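Local atomic coordinates of Dps family DNA-binding stress response protein (Thermosynechococcus elongatus, PDB entry 2C41), a protein that probably binds and oxidises iron, protecting the cell against oxidative stress as a twelve-subunit, ferritin-like cage of the Dps family. Residues Q19-V24 with K82-T87. Residues are numbered along the deposited sequence; the frame is centred on the assembly and turned at random.
Sequences QANAVV and KVATVT
Ala84 faces one flank of helix 6-35, its methyl group meeting two side chains a turn apart: CB lies 4.0 Å from CB of Ala20 and 3.7 Å from CG2 of Val24. With small methyl side chains at this point, the two backbones approach closely, CA of Ala20 lying 4.9 Å from CA of Ala84. Just before it, CG1 of Val83 rests 3.8 Å from CB of Ala20. Downstream, the side chains of Val86 and Val24 lie antiparallel, side by side, touching through CG2 of Val86 and CG1 of Val24 at 3.6 Å. With chi1 of Val24 at 173°, CG1 stands anti to the backbone N and is turned to Val86, while CG2 meets the methyl group of Ala84. The amide group of Asn21 sits against the backbone of Thr85 and Val86; its CG also packs against CG1 of Val86 at 3.7 Å. Thr85 OG1 is hydrogen-bonded to Glu112 of helix 95-122, which ties the loop to a second helix, and Val86 reaches Asn105 and Ile109 on that same helix. Tyr80 touches Ala20 and Val23, and Leu81 touches Val24. Ala84 is the first residue to leave helical geometry, and its contact with Ala20 puts the end of helix 80-83 against helix 6-35. The arrangement belongs to the long crossover joining the second and third helices of the ferritin-like four-helix bundle, whose short extra helix is characteristic of Dps proteins.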
loop_
_atom_site.group_PDB
_atom_site.type_symbol
_atom_site.label_atom_id
_atom_site.label_comp_id
_atom_site.label_asym_id
_atom_site.label_seq_id
_atom_site.Cartn_x
_atom_site.Cartn_y
_atom_site.Cartn_z
ATOM N N GLN C 19 15.698 17.715 -24.510
ATOM C CA GLN C 19 14.341 17.866 -23.972
ATOM C C GLN C 19 13.312 17.801 -25.100
ATOM O O GLN C 19 12.322 17.084 -25.002
ATOM C CB GLN C 19 14.193 19.190 -23.227
ATOM C CG GLN C 19 12.763 19.450 -22.741
ATOM C CD GLN C 19 12.451 20.919 -22.567
ATOM O OE1 GLN C 19 11.284 21.306 -22.470
ATOM N NE2 GLN C 19 13.480 21.744 -22.533
ATOM N N ALA C 20 13.569 18.558 -26.166
ATOM C CA ALA C 20 12.702 18.567 -27.347
ATOM C C ALA C 20 12.569 17.166 -27.943
ATOM O O ALA C 20 11.463 16.755 -28.296
ATOM C CB ALA C 20 13.234 19.562 -28.406
ATOM N N ASN C 21 13.690 16.439 -28.022
ATOM C CA ASN C 21 13.687 15.052 -28.494
ATOM C C ASN C 21 12.826 14.137 -27.627
ATOM O O ASN C 21 12.121 13.275 -28.145
ATOM C CB ASN C 21 15.104 14.476 -28.614
ATOM C CG ASN C 21 15.865 15.019 -29.818
ATOM O OD1 ASN C 21 17.088 14.862 -29.915
ATOM N ND2 ASN C 21 15.154 15.646 -30.738
ATOM N N ALA C 22 12.875 14.337 -26.311
ATOM C CA ALA C 22 12.056 13.539 -25.392
ATOM C C ALA C 22 10.564 13.770 -25.660
ATOM O O ALA C 22 9.766 12.823 -25.670
ATOM C CB ALA C 22 12.402 13.858 -23.951
ATOM N N VAL C 23 10.192 15.029 -25.882
ATOM C CA VAL C 23 8.795 15.383 -26.175
ATOM C C VAL C 23 8.321 14.723 -27.480
ATOM O O VAL C 23 7.264 14.092 -27.509
ATOM C CB VAL C 23 8.603 16.918 -26.241
ATOM C CG1 VAL C 23 7.211 17.274 -26.781
ATOM C CG2 VAL C 23 8.837 17.532 -24.850
ATOM N N VAL C 24 9.106 14.863 -28.554
ATOM C CA VAL C 24 8.728 14.277 -29.850
ATOM C C VAL C 24 8.720 12.749 -29.789
ATOM O O VAL C 24 7.810 12.103 -30.318
ATOM C CB VAL C 24 9.641 14.783 -31.006
ATOM C CG1 VAL C 24 9.356 14.039 -32.333
ATOM C CG2 VAL C 24 9.453 16.268 -31.172
ATOM N N LYS C 82 11.052 22.742 -33.884
ATOM C CA LYS C 82 12.144 23.562 -34.406
ATOM C C LYS C 82 13.493 23.161 -33.823
ATOM O O LYS C 82 14.531 23.391 -34.448
ATOM C CB LYS C 82 11.898 25.043 -34.112
ATOM C CG LYS C 82 10.687 25.624 -34.804
ATOM C CD LYS C 82 10.651 27.133 -34.613
ATOM C CE LYS C 82 9.517 27.764 -35.408
ATOM N NZ LYS C 82 8.189 27.489 -34.788
ATOM N N VAL C 83 13.464 22.559 -32.635
ATOM C CA VAL C 83 14.664 22.278 -31.856
ATOM C C VAL C 83 15.004 20.778 -31.902
ATOM O O VAL C 83 16.177 20.397 -31.883
ATOM C CB VAL C 83 14.464 22.786 -30.392
ATOM C CG1 VAL C 83 15.613 22.380 -29.483
ATOM C CG2 VAL C 83 14.293 24.308 -30.375
ATOM N N ALA C 84 13.969 19.934 -31.979
ATOM C CA ALA C 84 14.157 18.483 -31.998
ATOM C C ALA C 84 14.941 18.032 -33.219
ATOM O O ALA C 84 14.781 18.580 -34.314
ATOM C CB ALA C 84 12.807 17.751 -31.946
ATOM N N THR C 85 15.795 17.035 -33.017
ATOM C CA THR C 85 16.510 16.391 -34.112
ATOM C C THR C 85 15.970 14.999 -34.444
ATOM O O THR C 85 16.254 14.483 -35.519
ATOM C CB THR C 85 18.015 16.302 -33.836
ATOM O OG1 THR C 85 18.227 15.689 -32.558
ATOM C CG2 THR C 85 18.641 17.695 -33.851
ATOM N N VAL C 86 15.207 14.391 -33.534
ATOM C CA VAL C 86 14.488 13.155 -33.866
ATOM C C VAL C 86 13.382 13.432 -34.890
ATOM O O VAL C 86 12.845 14.538 -34.955
ATOM C CB VAL C 86 13.893 12.420 -32.626
ATOM C CG1 VAL C 86 14.999 11.993 -31.686
ATOM C CG2 VAL C 86 12.892 13.288 -31.914
ATOM N N THR C 87 13.067 12.424 -35.696
ATOM C CA THR C 87 12.038 12.562 -36.723
ATOM C C THR C 87 10.647 12.467 -36.093
ATOM O O THR C 87 10.309 11.437 -35.482
ATOM C CB THR C 87 12.170 11.469 -37.813
ATOM O OG1 THR C 87 13.426 11.618 -38.488
ATOM C CG2 THR C 87 11.043 11.582 -38.822
#